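Local coordinates for protein beta-glucoside kinase (PDB 4HTL) that catalyses the ATP-dependent phosphorylation of cellobiose to cellobiose-6'-phosphate and may also regulate transcription of the cellobiose-PTS operon, at residues A7-G12 against K48-E53; T58-S63 against L99-E104; D39-L44 against I81-N86. All coordinates share one frame; numbering follows the deposited sequence. Where two conformers were deposited one is given.

Contact 1: residues A7-G12 against K48-E53; sequences AAFDIG and KVFLAE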
loop_
_atom_site.group_PDB
_atom_site.type_symbol
_atom_site.label_atom_id
_atom_site.label_comp_id
_atom_site.label_asym_id
_atom_site.label_seq_id
_atom_site.Cartn_x
_atom_site.Cartn_y
_atom_site.Cartn_z
ATOM N N ALA A 7 5.990 5.032 32.272
ATOM C CA ALA A 7 5.962 6.430 31.821
ATOM C C ALA A 7 5.821 6.458 30.298
ATOM O O ALA A 7 6.696 5.964 29.589
ATOM C CB ALA A 7 7.222 7.163 32.249
ATOM N N ALA A 8 4.721 7.024 29.813
ATOM C CA ALA A 8 4.433 7.096 28.385
ATOM C C ALA A 8 4.509 8.532 27.914
ATOM O O ALA A 8 4.015 9.467 28.590
ATOM C CB ALA A 8 3.039 6.497 28.072
ATOM N N PHE A 9 5.087 8.709 26.738
ATOM C CA PHE A 9 5.184 9.985 26.102
ATOM C C PHE A 9 4.663 9.936 24.683
ATOM O O PHE A 9 5.058 9.089 23.903
ATOM C CB PHE A 9 6.639 10.471 26.046
ATOM C CG PHE A 9 7.271 10.654 27.389
ATOM C CD1 PHE A 9 7.016 11.795 28.115
ATOM C CD2 PHE A 9 8.075 9.666 27.950
ATOM C CE1 PHE A 9 7.561 11.968 29.376
ATOM C CE2 PHE A 9 8.621 9.832 29.218
ATOM C CZ PHE A 9 8.358 10.982 29.934
ATOM N N ASP A 10 3.853 10.926 24.336
ATOM C CA ASP A 10 3.340 11.052 22.983
ATOM C C ASP A 10 3.663 12.432 22.471
ATOM O O ASP A 10 3.058 13.435 22.910
ATOM C CB ASP A 10 1.833 10.833 22.974
ATOM C CG ASP A 10 1.224 10.988 21.589
ATOM O OD1 ASP A 10 1.904 10.789 20.526
ATOM O OD2 ASP A 10 0.043 11.289 21.574
ATOM N N ILE A 11 4.614 12.474 21.548
ATOM C CA ILE A 11 5.129 13.712 20.987
ATOM C C ILE A 11 4.267 14.148 19.822
ATOM O O ILE A 11 4.288 13.520 18.746
ATOM C CB ILE A 11 6.583 13.530 20.517
ATOM C CG1 ILE A 11 7.456 13.091 21.689
ATOM C CG2 ILE A 11 7.098 14.842 19.931
ATOM C CD1 ILE A 11 8.818 12.533 21.303
ATOM N N GLY A 12 3.461 15.182 20.060
ATOM C CA GLY A 12 2.521 15.724 19.069
ATOM C C GLY A 12 3.074 16.915 18.320
ATOM O O GLY A 12 4.249 17.288 18.485
ATOM N N LYS A 48 12.526 14.789 31.178
ATOM C CA LYS A 48 13.337 14.707 32.387
ATOM C C LYS A 48 12.552 15.152 33.611
ATOM O O LYS A 48 12.602 14.504 34.677
ATOM C CB LYS A 48 14.615 15.561 32.252
ATOM C CG LYS A 48 15.758 14.807 31.651
ATOM C CD LYS A 48 17.032 15.641 31.647
ATOM C CE LYS A 48 17.787 15.518 32.954
ATOM N NZ LYS A 48 18.334 14.142 33.156
ATOM N N VAL A 49 11.812 16.245 33.457
ATOM C CA VAL A 49 11.021 16.810 34.574
ATOM C C VAL A 49 9.901 15.832 34.968
ATOM O O VAL A 49 9.725 15.537 36.157
ATOM C CB VAL A 49 10.468 18.222 34.220
ATOM C CG1 VAL A 49 9.398 18.687 35.220
ATOM C CG2 VAL A 49 11.612 19.235 34.129
ATOM N N PHE A 50 9.197 15.276 33.984
ATOM C CA PHE A 50 8.114 14.309 34.276
ATOM C C PHE A 50 8.637 13.065 34.990
ATOM O O PHE A 50 8.009 12.587 35.929
ATOM C CB PHE A 50 7.395 13.899 32.991
ATOM C CG PHE A 50 6.148 13.048 33.193
ATOM C CD1 PHE A 50 4.957 13.606 33.611
ATOM C CD2 PHE A 50 6.177 11.685 32.942
ATOM C CE1 PHE A 50 3.812 12.818 33.773
ATOM C CE2 PHE A 50 5.042 10.893 33.114
ATOM C CZ PHE A 50 3.864 11.461 33.535
ATOM N N LEU A 51 9.800 12.560 34.564
ATOM C CA LEU A 51 10.390 11.350 35.171
ATOM C C LEU A 51 10.813 11.563 36.636
ATOM O O LEU A 51 10.569 10.702 37.482
ATOM C CB LEU A 51 11.562 10.845 34.322
ATOM C CG LEU A 51 11.170 10.271 32.946
ATOM C CD1 LEU A 51 12.385 10.136 32.023
ATOM C CD2 LEU A 51 10.420 8.936 33.112
ATOM N N ALA A 52 11.447 12.693 36.922
ATOM C CA ALA A 52 11.862 13.030 38.302
ATOM C C ALA A 52 10.656 13.138 39.228
ATOM O O ALA A 52 10.729 12.761 40.404
ATOM C CB ALA A 52 12.678 14.327 38.328
ATOM N N GLU A 53 9.553 13.647 38.679
ATOM C CA GLU A 53 8.269 13.746 39.388
ATOM C C GLU A 53 7.580 12.409 39.635
ATOM O O GLU A 53 6.630 12.372 40.384
ATOM C CB GLU A 53 7.282 14.628 38.598
ATOM C CG GLU A 53 7.684 16.092 38.509
ATOM C CD GLU A 53 6.776 16.919 37.619
ATOM O OE1 GLU A 53 6.119 16.349 36.708
ATOM O OE2 GLU A 53 6.727 18.154 37.843
#
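Phe-9 and Phe-50 form the aromatic half of this contact. The far end of the Phe-9 ring, CE1 and CZ, runs up against one ortho carbon of the other ring, with Phe-9 CZ 3.8 Å from Phe-50 CD2, and CE1 also comes near the Phe-50 CB. The ring planes stand 76° apart with centroids 5.7 Å from each other, an oblique pairing in which the two side chains run antiparallel alongside each other. Phe-50 gets there with CG anti to its backbone N (chi1 -172°), which swings the ring off the helix toward the sheet.

The aliphatic half is made by Ala-7 and Leu-51. One Leu-51 methyl does most of the touching: CD2 lies 3.8 Å from Ala-7 CB. The branch point behind it, Leu-51 CG, comes in at the edge of the Phe-9 ring, 4.2 Å from CZ. Ala-7 CB in turn sits at the edge of the Phe-50 ring, near its plane, 4.4 Å from CE2.

Helix 48-52 runs nearly antiparallel to strand 7-11, at 158° and 10.1 Å between axes, and packs along one face of the mixed sheet of the actin-like ATPase fold. Met-18 and Ile-60, from the strands flanking 6-11, and Met-47 of the same helix extend this apolar layer. No hydrogen bond crosses between the segments. Cohesion is therefore purely apolar, holding the helix against a strand that runs into the probable ATP-binding segment, Phe-9 itself being part of it.

Contact 2: residues T58-S63 against L99-E104; sequences TGIAVS and LPVAIE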
loop_
_atom_site.group_PDB
_atom_site.type_symbol
_atom_site.label_atom_id
_atom_site.label_comp_id
_atom_site.label_asym_id
_atom_site.label_seq_id
_atom_site.Cartn_x
_atom_site.Cartn_y
_atom_site.Cartn_z
ATOM N N THR A 58 8.676 2.120 36.155
ATOM C CA THR A 58 9.560 0.977 35.983
ATOM C C THR A 58 9.925 0.771 34.504
ATOM O O THR A 58 10.662 -0.158 34.153
ATOM C CB THR A 58 8.868 -0.288 36.514
ATOM O OG1 THR A 58 7.632 -0.468 35.807
ATOM C CG2 THR A 58 8.589 -0.191 38.053
ATOM N N GLY A 59 9.408 1.647 33.638
ATOM C CA GLY A 59 9.607 1.534 32.204
ATOM C C GLY A 59 9.171 2.814 31.508
ATOM O O GLY A 59 8.417 3.617 32.073
ATOM N N ILE A 60 9.667 3.008 30.289
ATOM C CA ILE A 60 9.371 4.209 29.509
ATOM C C ILE A 60 8.977 3.804 28.091
ATOM O O ILE A 60 9.666 2.986 27.471
ATOM C CB ILE A 60 10.569 5.190 29.458
ATOM C CG1 ILE A 60 11.037 5.615 30.878
ATOM C CG2 ILE A 60 10.212 6.410 28.603
ATOM C CD1 ILE A 60 12.363 6.361 30.906
ATOM N N ALA A 61 7.874 4.384 27.594
ATOM C CA ALA A 61 7.307 4.078 26.275
ATOM C C ALA A 61 7.092 5.403 25.557
ATOM O O ALA A 61 6.505 6.340 26.113
ATOM C CB ALA A 61 5.972 3.337 26.419
ATOM N N VAL A 62 7.604 5.498 24.340
ATOM C CA VAL A 62 7.535 6.732 23.555
ATOM C C VAL A 62 6.833 6.514 22.221
ATOM O O VAL A 62 7.120 5.525 21.497
ATOM C CB VAL A 62 8.962 7.290 23.296
ATOM C CG1 VAL A 62 8.907 8.590 22.473
ATOM C CG2 VAL A 62 9.724 7.461 24.621
ATOM N N SER A 63 5.961 7.477 21.881
ATOM C CA SER A 63 5.375 7.626 20.559
ATOM C C SER A 63 5.989 8.922 19.957
ATOM O O SER A 63 5.807 10.030 20.484
ATOM C CB SER A 63 3.842 7.719 20.669
ATOM O OG SER A 63 3.230 8.361 19.578
ATOM N N LEU A 99 16.181 2.620 33.190
ATOM C CA LEU A 99 14.929 1.898 32.986
ATOM C C LEU A 99 14.848 1.372 31.580
ATOM O O LEU A 99 15.413 1.986 30.664
ATOM C CB LEU A 99 13.729 2.820 33.201
ATOM C CG LEU A 99 13.534 3.308 34.632
ATOM C CD1 LEU A 99 12.398 4.321 34.661
ATOM C CD2 LEU A 99 13.264 2.141 35.588
ATOM N N PRO A 100 14.117 0.253 31.382
ATOM C CA PRO A 100 13.858 -0.201 30.007
ATOM C C PRO A 100 13.021 0.828 29.245
ATOM O O PRO A 100 12.134 1.471 29.834
ATOM C CB PRO A 100 13.082 -1.502 30.196
ATOM C CG PRO A 100 12.483 -1.403 31.562
ATOM C CD PRO A 100 13.450 -0.599 32.383
ATOM N N VAL A 101 13.335 0.989 27.958
ATOM C CA VAL A 101 12.720 1.996 27.091
ATOM C C VAL A 101 12.285 1.344 25.772
ATOM O O VAL A 101 12.957 0.442 25.249
ATOM C CB VAL A 101 13.701 3.166 26.805
ATOM C CG1 VAL A 101 13.049 4.220 25.900
ATOM C CG2 VAL A 101 14.179 3.787 28.124
ATOM N N ALA A 102 11.137 1.774 25.267
ATOM C CA ALA A 102 10.702 1.420 23.934
ATOM C C ALA A 102 10.231 2.680 23.205
ATOM O O ALA A 102 9.752 3.658 23.805
ATOM C CB ALA A 102 9.618 0.356 23.959
ATOM N N ILE A 103 10.400 2.641 21.895
ATOM C CA ILE A 103 9.999 3.741 21.044
ATOM C C ILE A 103 9.397 3.216 19.729
ATOM O O ILE A 103 9.864 2.203 19.165
ATOM C CB ILE A 103 11.181 4.656 20.783
ATOM C CG1 ILE A 103 10.745 5.870 19.973
ATOM C CG2 ILE A 103 12.283 3.895 20.078
ATOM C CD1 ILE A 103 11.711 7.009 20.091
ATOM N N GLU A 104 8.350 3.906 19.250
ATOM C CA GLU A 104 7.665 3.553 18.006
ATOM C C GLU A 104 7.155 4.874 17.416
ATOM O O GLU A 104 7.023 5.873 18.121
ATOM C CB GLU A 104 6.522 2.556 18.277
ATOM C CG GLU A 104 5.642 2.125 17.074
ATOM C CD GLU A 104 6.386 1.542 15.909
ATOM O OE1 GLU A 104 6.529 0.322 15.858
ATOM O OE2 GLU A 104 6.812 2.320 15.018
#
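Four backbone hydrogen bonds join Ile-60 and Val-62 to the strand that starts at Val-101. Ile-60 N donates to Pro-100 O at 2.9 Å, and Ile-60 O accepts from Ala-102 N, with the donor in the carbonyl plane. Val-62, two residues on, repeats the pattern: its N reaches Ala-102 O at 2.9 Å, and its O takes Glu-104 N at 3.0 Å. Between these, CA-H...O contacts fill the gaps, the shortest running from Val-101 CA to Ile-60 O at 3.2 Å.

The strands are parallel, their axes 10° apart, and strand 101-105 forms the margin of the mixed five-stranded sheet, in the 3-2-1-4-5 order of the actin-like ATPase fold. The connection from strand 59-64 runs through a small antiparallel sheet and then helix 89-97, whose Leu-93 and Leu-89 pack on Val-62 and Ile-103.

Apolar contacts gather on that helix-covered face. Val-62 and Ile-103 stand abreast on it, with Val-62 CG1 4.0 Å from Ile-103 CD1; CG1 of each is anti to its backbone N. Ile-60 CB similarly meets Val-101 CG2 at 4.1 Å. Where the strands begin, Leu-99 brings CD1 toward Ile-60 CG1 while its CD2 rests against Thr-58 O, and Pro-100 CD closes on the same oxygen at 3.3 Å.

On the other face, Phe-289 of helix 280-293 packs on Ala-61, His-288 on Ala-102 and Glu-104, and helix 106-117 on Ser-63. The polar ends there find partners beyond the two segments: Ser-63 OG has its partner in Asp-10, and Glu-104 forms a salt bridge to Arg-147.

Contact 3: residues D39-L44 against I81-N86; sequences DGDQIL and IRRFDN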
loop_
_atom_site.group_PDB
_atom_site.type_symbol
_atom_site.label_atom_id
_atom_site.label_comp_id
_atom_site.label_asym_id
_atom_site.label_seq_id
_atom_site.Cartn_x
_atom_site.Cartn_y
_atom_site.Cartn_z
ATOM N N ASP A 39 10.714 21.804 19.143
ATOM C CA ASP A 39 12.020 21.915 19.704
ATOM C C ASP A 39 12.311 20.650 20.501
ATOM O O ASP A 39 11.719 20.425 21.571
ATOM C CB ASP A 39 11.981 23.174 20.603
ATOM C CG ASP A 39 13.222 23.375 21.460
ATOM O OD1 ASP A 39 14.067 22.478 21.590
ATOM O OD2 ASP A 39 13.326 24.475 22.041
ATOM N N GLY A 40 13.195 19.811 19.958
ATOM C CA GLY A 40 13.534 18.524 20.581
ATOM C C GLY A 40 14.124 18.680 21.959
ATOM O O GLY A 40 13.871 17.880 22.851
ATOM N N ASP A 41 14.986 19.679 22.119
ATOM C CA ASP A 41 15.537 19.951 23.452
ATOM C C ASP A 41 14.479 20.271 24.506
ATOM O O ASP A 41 14.600 19.784 25.634
ATOM C CB ASP A 41 16.638 21.000 23.378
ATOM C CG ASP A 41 17.830 20.495 22.608
ATOM O OD1 ASP A 41 18.329 19.383 22.921
ATOM O OD2 ASP A 41 18.245 21.191 21.669
ATOM N N GLN A 42 13.451 21.056 24.163
ATOM C CA GLN A 42 12.362 21.301 25.096
ATOM C C GLN A 42 11.664 19.981 25.421
ATOM O O GLN A 42 11.341 19.715 26.560
ATOM C CB GLN A 42 11.368 22.295 24.502
ATOM C CG GLN A 42 10.343 22.810 25.498
ATOM C CD GLN A 42 10.981 23.538 26.671
ATOM O OE1 GLN A 42 12.014 24.189 26.525
ATOM N NE2 GLN A 42 10.372 23.415 27.841
ATOM N N ILE A 43 11.459 19.134 24.403
ATOM C CA ILE A 43 10.813 17.857 24.655
ATOM C C ILE A 43 11.633 17.009 25.624
ATOM O O ILE A 43 11.067 16.396 26.552
ATOM C CB ILE A 43 10.525 17.050 23.346
ATOM C CG1 ILE A 43 9.449 17.761 22.505
ATOM C CG2 ILE A 43 10.166 15.599 23.657
ATOM C CD1 ILE A 43 9.428 17.354 21.056
ATOM N N LEU A 44 12.958 16.980 25.438
ATOM C CA LEU A 44 13.799 16.192 26.319
ATOM C C LEU A 44 13.745 16.742 27.740
ATOM O O LEU A 44 13.768 15.974 28.734
ATOM C CB LEU A 44 15.219 16.142 25.800
ATOM C CG LEU A 44 15.405 15.427 24.452
ATOM C CD1 LEU A 44 16.817 15.669 23.967
ATOM C CD2 LEU A 44 15.113 13.942 24.606
ATOM N N ILE A 81 10.845 17.475 14.247
ATOM C CA ILE A 81 11.830 17.694 15.301
ATOM C C ILE A 81 13.227 17.422 14.756
ATOM O O ILE A 81 13.724 16.291 14.829
ATOM C CB ILE A 81 11.530 16.779 16.522
ATOM C CG1 ILE A 81 10.044 16.860 16.903
ATOM C CG2 ILE A 81 12.392 17.135 17.733
ATOM C CD1 ILE A 81 9.663 15.801 17.881
ATOM N N ARG A 82 13.858 18.459 14.199
ATOM C CA ARG A 82 15.204 18.312 13.608
ATOM C C ARG A 82 16.217 17.777 14.637
ATOM O O ARG A 82 17.146 17.049 14.281
ATOM C CB ARG A 82 15.727 19.642 13.021
ATOM C CG ARG A 82 14.977 20.194 11.816
ATOM C CD ARG A 82 15.350 19.484 10.511
ATOM N NE ARG A 82 14.960 18.082 10.561
ATOM C CZ ARG A 82 13.706 17.631 10.433
ATOM N NH1 ARG A 82 12.696 18.474 10.198
ATOM N NH2 ARG A 82 13.457 16.320 10.546
ATOM N N ARG A 83 16.036 18.130 15.909
ATOM C CA ARG A 83 16.932 17.658 16.970
ATOM C C ARG A 83 16.993 16.125 17.082
ATOM O O ARG A 83 17.989 15.566 17.562
ATOM C CB ARG A 83 16.555 18.300 18.335
ATOM C CG ARG A 83 17.256 17.734 19.581
ATOM C CD ARG A 83 18.747 18.060 19.678
ATOM N NE ARG A 83 19.334 17.442 20.873
ATOM C CZ ARG A 83 19.834 16.204 20.950
ATOM N NH1 ARG A 83 19.845 15.394 19.893
ATOM N NH2 ARG A 83 20.334 15.764 22.100
ATOM N N PHE A 84 15.933 15.450 16.646
ATOM C CA PHE A 84 15.860 14.012 16.749
ATOM C C PHE A 84 16.319 13.297 15.456
ATOM O O PHE A 84 16.307 12.070 15.408
ATOM C CB PHE A 84 14.430 13.575 17.125
ATOM C CG PHE A 84 13.986 13.942 18.527
ATOM C CD1 PHE A 84 14.848 14.519 19.459
ATOM C CD2 PHE A 84 12.677 13.705 18.923
ATOM C CE1 PHE A 84 14.419 14.851 20.736
ATOM C CE2 PHE A 84 12.250 14.016 20.207
ATOM C CZ PHE A 84 13.125 14.594 21.115
ATOM N N ASP A 85 16.727 14.027 14.419
ATOM C CA ASP A 85 17.332 13.365 13.231
ATOM C C ASP A 85 18.597 12.593 13.624
ATOM O O ASP A 85 19.512 13.147 14.251
ATOM C CB ASP A 85 17.749 14.379 12.166
ATOM C CG ASP A 85 16.589 15.079 11.505
ATOM O OD1 ASP A 85 15.443 14.555 11.482
ATOM O OD2 ASP A 85 16.845 16.177 10.964
ATOM N N ASN A 86 18.669 11.332 13.221
ATOM C CA ASN A 86 19.810 10.483 13.549
ATOM C C ASN A 86 20.115 10.517 15.053
ATOM O O ASN A 86 21.280 10.641 15.447
ATOM C CB ASN A 86 21.058 10.898 12.727
ATOM C CG ASN A 86 22.185 9.917 12.879
ATOM O OD1 ASN A 86 21.954 8.717 13.015
ATOM N ND2 ASN A 86 23.412 10.418 12.903
HETATM O O HOH W 1 14.202 20.238 17.175
#
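Arg-83 and Asp-41 cross at about a right angle, tied by a salt bridge in which NE donates to OD1 at 3.0 Å. The bond bends to 146° at the hydrogen and meets the carboxylate oxygen on its syn side, 31° out of the carboxylate plane, while OD1 lies near the guanidinium plane. A bend at chi2 (70°) turns the arginine chain so that NE faces the carboxylate, and Leu-44 CD1 covers one face of the guanidinium. Arg-83 also makes a cation-pi contact with Phe-87.

Ile-43 and Ile-81 meet tip to tip, their CD1 methyls 3.5 Å apart. Phe-84 presents its rim to the helix: Leu-44 CG and Ile-43 CG2 both lie at the ring edge, the former 3.9 Å from CE1.

The contact sets the first turn of helix 40-52 against a short 3-10 turn, 82-84, in the loop between strands 74-77 and 87-88. Asp-39 is the N-cap, its OD1 accepting from Gln-42 N at 3.0 Å.

Gly-40 sits where the two backbones come closest, and its lack of a side chain lets the turn come this near. Ile-81 CG2 lies 3.4 Å from its CA, with Arg-83 CB and Phe-84 CE1 close by, and the same Ile-81 methyl lies over one face of the Phe-84 ring, toward its rim. A water accepts from both Gly-40 N and Arg-83 N, joining the start of the helix to the turn.

In the fold
Contacts 1 and 2 share the five-stranded sheet: strands 6-11 and 59-64 are neighbours, probably hydrogen-bonded through Phe-9 O to Ser-63 N (2.7 Å) and Ala-7 O to Ala-61 N (2.8 Å), and the contact centres lie about 10 Å apart. Helix 40-52 supplies a segment to both contact 1 and contact 3, whose centres are about 14 Å apart. Ile-11, in the probable ATP-binding run, joins these two, its CG2 3.4 Å from Ile-81 CD1. Contacts 2 and 3 do not touch, their nearest atoms about 7 Å apart. Contact 2 reaches the same putative nucleotide site, the side chains of Ser-63 and Asp-10 coming within about 3 Å.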